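Long-range contact in DNA repair protein RECN (Deinococcus radiodurans, PDB 4ABY), which binds and hydrolyses ATP through its SMC-like head domain, the part crystallised here, and may take part in recombinational repair of damaged DNA: residues A333-A344 and L355-H363. Numbering follows the deposited sequence.
Sequences AIAVAEQLSRLA and LAQIAARAH
Arg361 reaches across to helix 330-343 and grips one oxygen of Glu338 with both terminal nitrogens. Arg361 NH2 makes the shorter bond, 2.6 Å to Glu338 OE1; the oxygen lies in the guanidinium plane, while the nitrogen comes in above the carboxylate plane. The second bond, from NH1, is weak. Bends at chi2 and chi3 (-66° and -62°) carry the arginine across the helix, its CG against Ala337 CB and its guanidinium with Ala337 O over one face. A long, flexible residue suits this partly exposed edge of the contact, where aliphatic carbons cover the helix while the charge stays at the surface. An alanine in place of Arg361 would probably leave Glu338 without its charged mate and uncover Ala337.

Deeper in, Ile358 fits as a knob among Ala333, Val336, Ala337 and Leu340, with CG2 3.9 Å from Leu340 CD1. Small Ala337 lets the backbones close to 4.6 Å between its CA and that of Ile358, and its CB also meets Gln357 O at 3.6 Å. Phe62 of strand 62-67 lies against both Leu340 and Ile358.

Apolar packing joins helix 356-359 to helix 330-343 beside the parallel part of the P-loop ATPase sheet, and the ion pair probably holds the Ala359-Ala362 turn there.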
loop_
_atom_site.group_PDB
_atom_site.type_symbol
_atom_site.label_atom_id
_atom_site.label_comp_id
_atom_site.label_asym_id
_atom_site.label_seq_id
_atom_site.Cartn_x
_atom_site.Cartn_y
_atom_site.Cartn_z
ATOM N N ALA A 333 -6.862 -9.890 15.237
ATOM C CA ALA A 333 -5.438 -9.577 15.174
ATOM C C ALA A 333 -4.597 -10.746 14.656
ATOM O O ALA A 333 -3.630 -10.545 13.921
ATOM C CB ALA A 333 -4.945 -9.127 16.537
ATOM N N ILE A 334 -4.966 -11.964 15.045
ATOM C CA ILE A 334 -4.299 -13.165 14.547
ATOM C C ILE A 334 -4.516 -13.358 13.047
ATOM O O ILE A 334 -3.594 -13.729 12.322
ATOM C CB ILE A 334 -4.778 -14.423 15.294
ATOM C CG1 ILE A 334 -4.147 -14.484 16.687
ATOM C CG2 ILE A 334 -4.454 -15.679 14.498
ATOM C CD1 ILE A 334 -4.590 -15.672 17.505
ATOM N N ALA A 335 -5.740 -13.108 12.590
ATOM C CA ALA A 335 -6.062 -13.211 11.170
ATOM C C ALA A 335 -5.224 -12.234 10.354
ATOM O O ALA A 335 -4.777 -12.561 9.256
ATOM C CB ALA A 335 -7.532 -12.959 10.944
ATOM N N VAL A 336 -5.014 -11.037 10.897
ATOM C CA VAL A 336 -4.187 -10.035 10.235
ATOM C C VAL A 336 -2.739 -10.505 10.150
ATOM O O VAL A 336 -2.127 -10.448 9.086
ATOM C CB VAL A 336 -4.266 -8.658 10.934
ATOM C CG1 VAL A 336 -3.171 -7.741 10.430
ATOM C CG2 VAL A 336 -5.622 -8.026 10.704
ATOM N N ALA A 337 -2.197 -10.982 11.266
ATOM C CA ALA A 337 -0.832 -11.494 11.274
ATOM C C ALA A 337 -0.668 -12.598 10.235
ATOM O O ALA A 337 0.368 -12.699 9.580
ATOM C CB ALA A 337 -0.458 -11.997 12.648
ATOM N N GLU A 338 -1.698 -13.420 10.077
ATOM C CA GLU A 338 -1.646 -14.512 9.118
ATOM C C GLU A 338 -1.602 -13.995 7.678
ATOM O O GLU A 338 -0.844 -14.500 6.852
ATOM C CB GLU A 338 -2.824 -15.466 9.325
ATOM C CG GLU A 338 -2.915 -16.579 8.288
ATOM C CD GLU A 338 -1.664 -17.443 8.228
ATOM O OE1 GLU A 338 -1.052 -17.689 9.290
ATOM O OE2 GLU A 338 -1.296 -17.881 7.116
ATOM N N GLN A 339 -2.407 -12.981 7.379
ATOM C CA GLN A 339 -2.416 -12.402 6.041
ATOM C C GLN A 339 -1.095 -11.716 5.735
ATOM O O GLN A 339 -0.549 -11.861 4.641
ATOM C CB GLN A 339 -3.578 -11.423 5.876
ATOM C CG GLN A 339 -4.930 -12.100 5.817
ATOM C CD GLN A 339 -4.984 -13.170 4.747
ATOM O OE1 GLN A 339 -4.798 -12.887 3.565
ATOM N NE2 GLN A 339 -5.236 -14.409 5.154
ATOM N N LEU A 340 -0.582 -10.969 6.707
ATOM C CA LEU A 340 0.718 -10.331 6.563
ATOM C C LEU A 340 1.780 -11.371 6.240
ATOM O O LEU A 340 2.607 -11.176 5.344
ATOM C CB LEU A 340 1.090 -9.578 7.838
ATOM C CG LEU A 340 0.390 -8.234 8.011
ATOM C CD1 LEU A 340 0.585 -7.697 9.417
ATOM C CD2 LEU A 340 0.908 -7.259 6.968
ATOM N N SER A 341 1.749 -12.480 6.969
ATOM C CA SER A 341 2.718 -13.543 6.764
ATOM C C SER A 341 2.705 -14.015 5.312
ATOM O O SER A 341 3.756 -14.153 4.688
ATOM C CB SER A 341 2.440 -14.705 7.711
ATOM O OG SER A 341 3.574 -15.546 7.820
ATOM N N ARG A 342 1.512 -14.239 4.772
ATOM C CA ARG A 342 1.369 -14.738 3.408
ATOM C C ARG A 342 1.831 -13.745 2.356
ATOM O O ARG A 342 2.447 -14.123 1.362
ATOM C CB ARG A 342 -0.078 -15.119 3.130
ATOM C CG ARG A 342 -0.646 -16.094 4.133
ATOM C CD ARG A 342 -1.953 -16.674 3.624
ATOM N NE ARG A 342 -2.496 -15.884 2.519
ATOM C CZ ARG A 342 -3.617 -16.185 1.871
ATOM N NH1 ARG A 342 -4.310 -17.258 2.225
ATOM N NH2 ARG A 342 -4.047 -15.417 0.873
ATOM N N LEU A 343 1.513 -12.476 2.558
ATOM C CA LEU A 343 1.964 -11.453 1.634
ATOM C C LEU A 343 3.486 -11.422 1.636
ATOM O O LEU A 343 4.108 -11.078 0.638
ATOM C CB LEU A 343 1.392 -10.098 2.027
ATOM C CG LEU A 343 1.851 -8.892 1.216
ATOM C CD1 LEU A 343 1.683 -9.145 -0.270
ATOM C CD2 LEU A 343 1.090 -7.651 1.652
ATOM N N ALA A 344 4.078 -11.814 2.761
ATOM C CA ALA A 344 5.529 -11.810 2.918
ATOM C C ALA A 344 6.207 -12.995 2.223
ATOM O O ALA A 344 7.431 -13.031 2.106
ATOM C CB ALA A 344 5.900 -11.777 4.399
ATOM N N LEU A 355 0.880 -5.223 18.979
ATOM C CA LEU A 355 0.267 -6.509 19.292
ATOM C C LEU A 355 1.259 -7.651 19.128
ATOM O O LEU A 355 1.840 -7.826 18.062
ATOM C CB LEU A 355 -0.940 -6.754 18.384
ATOM C CG LEU A 355 -2.121 -5.792 18.521
ATOM C CD1 LEU A 355 -3.166 -6.067 17.452
ATOM C CD2 LEU A 355 -2.719 -5.900 19.909
ATOM N N ALA A 356 1.440 -8.435 20.184
ATOM C CA ALA A 356 2.378 -9.551 20.146
ATOM C C ALA A 356 2.010 -10.565 19.071
ATOM O O ALA A 356 2.882 -11.226 18.514
ATOM C CB ALA A 356 2.460 -10.222 21.501
ATOM N N GLN A 357 0.717 -10.688 18.782
ATOM C CA GLN A 357 0.257 -11.622 17.762
ATOM C C GLN A 357 0.909 -11.320 16.420
ATOM O O GLN A 357 1.367 -12.225 15.719
ATOM C CB GLN A 357 -1.264 -11.570 17.618
ATOM C CG GLN A 357 -2.020 -12.121 18.806
ATOM C CD GLN A 357 -2.106 -11.138 19.952
ATOM O OE1 GLN A 357 -2.252 -9.933 19.744
ATOM N NE2 GLN A 357 -2.025 -11.649 21.174
ATOM N N ILE A 358 0.956 -10.041 16.072
ATOM C CA ILE A 358 1.519 -9.626 14.801
ATOM C C ILE A 358 3.041 -9.727 14.792
ATOM O O ILE A 358 3.627 -10.246 13.845
ATOM C CB ILE A 358 1.079 -8.201 14.447
ATOM C CG1 ILE A 358 -0.450 -8.137 14.399
ATOM C CG2 ILE A 358 1.689 -7.764 13.125
ATOM C CD1 ILE A 358 -0.998 -6.772 14.074
ATOM N N ALA A 359 3.678 -9.239 15.851
ATOM C CA ALA A 359 5.136 -9.251 15.946
ATOM C C ALA A 359 5.696 -10.662 15.815
ATOM O O ALA A 359 6.686 -10.886 15.121
ATOM C CB ALA A 359 5.586 -8.626 17.251
ATOM N N ALA A 360 5.045 -11.609 16.481
ATOM C CA ALA A 360 5.533 -12.983 16.550
ATOM C C ALA A 360 5.605 -13.685 15.193
ATOM O O ALA A 360 6.235 -14.735 15.069
ATOM C CB ALA A 360 4.684 -13.788 17.515
ATOM N N ARG A 361 4.962 -13.113 14.180
ATOM C CA ARG A 361 4.932 -13.733 12.860
ATOM C C ARG A 361 5.960 -13.124 11.916
ATOM O O ARG A 361 6.050 -13.509 10.751
ATOM C CB ARG A 361 3.535 -13.627 12.249
ATOM C CG ARG A 361 2.462 -14.314 13.063
ATOM C CD ARG A 361 2.675 -15.815 13.085
ATOM N NE ARG A 361 2.593 -16.381 11.743
ATOM C CZ ARG A 361 1.450 -16.686 11.133
ATOM N NH1 ARG A 361 0.288 -16.481 11.746
ATOM N NH2 ARG A 361 1.468 -17.194 9.906
ATOM N N ALA A 362 6.739 -12.175 12.421
ATOM C CA ALA A 362 7.705 -11.474 11.587
ATOM C C ALA A 362 8.898 -12.357 11.239
ATOM O O ALA A 362 9.290 -13.215 12.027
ATOM C CB ALA A 362 8.171 -10.206 12.281
ATOM N N HIS A 363 9.466 -12.149 10.054
ATOM C CA HIS A 363 10.714 -12.809 9.692
ATOM C C HIS A 363 11.855 -12.089 10.380
ATOM O O HIS A 363 12.929 -12.651 10.592
ATOM C CB HIS A 363 10.935 -12.774 8.187
ATOM C CG HIS A 363 9.929 -13.561 7.414
ATOM N ND1 HIS A 363 8.680 -13.068 7.109
ATOM C CD2 HIS A 363 9.987 -14.802 6.881
ATOM C CE1 HIS A 363 8.009 -13.975 6.421
ATOM N NE2 HIS A 363 8.780 -15.035 6.267
#